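Local coordinates for protein NAD-dependent dehydrogenase (Rhizobium meliloti, PDB 4Z0P) that reduces glyoxylate and hydroxypyruvate with NADPH as the hydride donor, and is captured with NADPH and oxalate bound, at residues 21-26 / 30-35. Sequence-based numbering, arbitrary orientation.
Sequences AALAGA and REVIDL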
loop_
_atom_site.group_PDB
_atom_site.type_symbol
_atom_site.label_atom_id
_atom_site.label_comp_id
_atom_site.label_asym_id
_atom_site.label_seq_id
_atom_site.Cartn_x
_atom_site.Cartn_y
_atom_site.Cartn_z
ATOM N N ALA A 21 -8.220 20.639 -19.854
ATOM C CA ALA A 21 -7.400 21.397 -18.900
ATOM C C ALA A 21 -5.932 21.496 -19.303
ATOM O O ALA A 21 -5.313 22.539 -19.145
ATOM C CB ALA A 21 -7.518 20.796 -17.501
ATOM N N ALA A 22 -5.370 20.413 -19.830
ATOM C CA ALA A 22 -3.954 20.378 -20.215
ATOM C C ALA A 22 -3.650 21.139 -21.515
ATOM O O ALA A 22 -2.502 21.460 -21.761
ATOM C CB ALA A 22 -3.484 18.924 -20.351
ATOM N N LEU A 23 -4.664 21.396 -22.346
ATOM C CA LEU A 23 -4.470 22.077 -23.640
ATOM C C LEU A 23 -3.989 23.515 -23.474
ATOM O O LEU A 23 -3.246 24.006 -24.313
ATOM C CB LEU A 23 -5.766 22.081 -24.460
ATOM C CG LEU A 23 -6.287 20.760 -25.024
ATOM C CD1 LEU A 23 -7.646 20.975 -25.669
ATOM C CD2 LEU A 23 -5.315 20.148 -26.010
ATOM N N ALA A 24 -4.407 24.170 -22.388
ATOM C CA ALA A 24 -4.022 25.557 -22.084
ATOM C C ALA A 24 -2.513 25.722 -21.958
ATOM O O ALA A 24 -1.891 25.154 -21.062
ATOM C CB ALA A 24 -4.693 26.012 -20.794
ATOM N N GLY A 25 -1.922 26.498 -22.860
ATOM C CA GLY A 25 -0.476 26.694 -22.869
ATOM C C GLY A 25 0.347 25.505 -23.368
ATOM O O GLY A 25 1.570 25.561 -23.328
ATOM N N ALA A 26 -0.293 24.443 -23.857
ATOM C CA ALA A 26 0.446 23.312 -24.406
ATOM C C ALA A 26 0.965 23.697 -25.787
ATOM O O ALA A 26 0.341 24.496 -26.472
ATOM C CB ALA A 26 -0.438 22.084 -24.507
ATOM N N ARG A 30 2.336 26.495 -31.706
ATOM C CA ARG A 30 1.730 25.537 -32.644
ATOM C C ARG A 30 0.236 25.502 -32.447
ATOM O O ARG A 30 -0.244 25.583 -31.327
ATOM C CB ARG A 30 2.243 24.111 -32.389
ATOM C CG ARG A 30 3.734 23.946 -32.525
ATOM C CD ARG A 30 4.162 22.532 -32.230
ATOM N NE ARG A 30 5.615 22.449 -32.305
ATOM C CZ ARG A 30 6.321 22.284 -33.419
ATOM N NH1 ARG A 30 5.740 22.145 -34.608
ATOM N NH2 ARG A 30 7.638 22.240 -33.342
ATOM N N GLU A 31 -0.490 25.323 -33.534
ATOM C CA GLU A 31 -1.909 25.038 -33.464
ATOM C C GLU A 31 -2.070 23.631 -32.896
ATOM O O GLU A 31 -1.342 22.724 -33.294
ATOM C CB GLU A 31 -2.551 25.125 -34.842
ATOM C CG GLU A 31 -4.065 24.957 -34.788
ATOM C CD GLU A 31 -4.751 24.932 -36.146
ATOM O OE1 GLU A 31 -4.072 24.980 -37.196
ATOM O OE2 GLU A 31 -5.999 24.835 -36.138
ATOM N N VAL A 32 -2.988 23.466 -31.937
ATOM C CA VAL A 32 -3.291 22.165 -31.342
ATOM C C VAL A 32 -4.687 21.818 -31.836
ATOM O O VAL A 32 -5.595 22.618 -31.711
ATOM C CB VAL A 32 -3.248 22.211 -29.806
ATOM C CG1 VAL A 32 -3.575 20.843 -29.232
ATOM C CG2 VAL A 32 -1.865 22.654 -29.352
ATOM N N ILE A 33 -4.836 20.641 -32.432
ATOM C CA ILE A 33 -6.082 20.209 -33.049
ATOM C C ILE A 33 -6.566 19.010 -32.232
ATOM O O ILE A 33 -6.101 17.886 -32.430
ATOM C CB ILE A 33 -5.863 19.841 -34.528
ATOM C CG1 ILE A 33 -5.269 21.019 -35.297
ATOM C CG2 ILE A 33 -7.156 19.417 -35.163
ATOM C CD1 ILE A 33 -4.816 20.685 -36.695
ATOM N N ASP A 34 -7.491 19.273 -31.303
ATOM C CA ASP A 34 -8.043 18.251 -30.437
ATOM C C ASP A 34 -9.231 17.607 -31.136
ATOM O O ASP A 34 -10.296 18.230 -31.288
ATOM C CB ASP A 34 -8.483 18.860 -29.114
ATOM C CG ASP A 34 -9.052 17.846 -28.139
ATOM O OD1 ASP A 34 -9.112 16.631 -28.431
ATOM O OD2 ASP A 34 -9.471 18.289 -27.033
ATOM N N LEU A 35 -9.058 16.361 -31.534
ATOM C CA LEU A 35 -10.095 15.647 -32.263
ATOM C C LEU A 35 -11.307 15.226 -31.433
ATOM O O LEU A 35 -12.299 14.744 -31.985
ATOM C CB LEU A 35 -9.517 14.495 -33.066
ATOM C CG LEU A 35 -8.446 14.859 -34.107
ATOM C CD1 LEU A 35 -8.030 13.646 -34.939
ATOM C CD2 LEU A 35 -8.899 15.970 -35.057
#
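Leu23, on helix 16-23, reaches across to strand 32-34 and parts its two methyl groups between Val32 and Asp34. Its CB already points toward the strand, and with CG anti to the carbonyl carbon (chi1 -69°) the fork lies beside the backbone N, one methyl toward each partner. The CD2 branch meets Val32 at a slant, with Leu23 CD2 3.7 Å from Val32 CG1. The other branch lies against the acid: Leu23 CD1 is 3.5 Å from Asp34 OD2 and 4.1 Å from Asp34 CB, the two side chains running at about a right angle. CD1 approaches OD2 from the CB side, tilted out of the carboxylate plane, as a van der Waals contact; the other oxygen, OD1, accepts a hydrogen bond from the amide of Ala36. A forked leucine suits this place because one residue can cover two strand positions that face the same way.

Val32 divides its branches too. Its CG1 is anti to the backbone N (chi1 180°) and serves Leu23, while Val32 CG2 lies 4.1 Å from Ala26 O. A beta-branched residue fits an extended strand and here offers a methyl to each neighbour. The chain makes a type II turn from Leu23 to Ala26, closed by a hydrogen bond from Ala26 N to Leu23 O (3.0 Å); Gly25, with phi 73°, readily takes the positive angle this turn needs. The small Ala26 also touches Phe294 of helix 290-305.

Between Val32 and Asp34, Ile33 points its CB away from residues 21-26, and the strand pairs in parallel with strand 8-12. The arrangement is the second half of a right-handed beta-alpha-beta crossover, strand 8-12, helix 16-23, strand 32-34, at the edge, within this chain, of the flavodoxin-like five-stranded parallel sheet (order 2-1-3-4-5), separate from the NADPH-binding Rossmann domain.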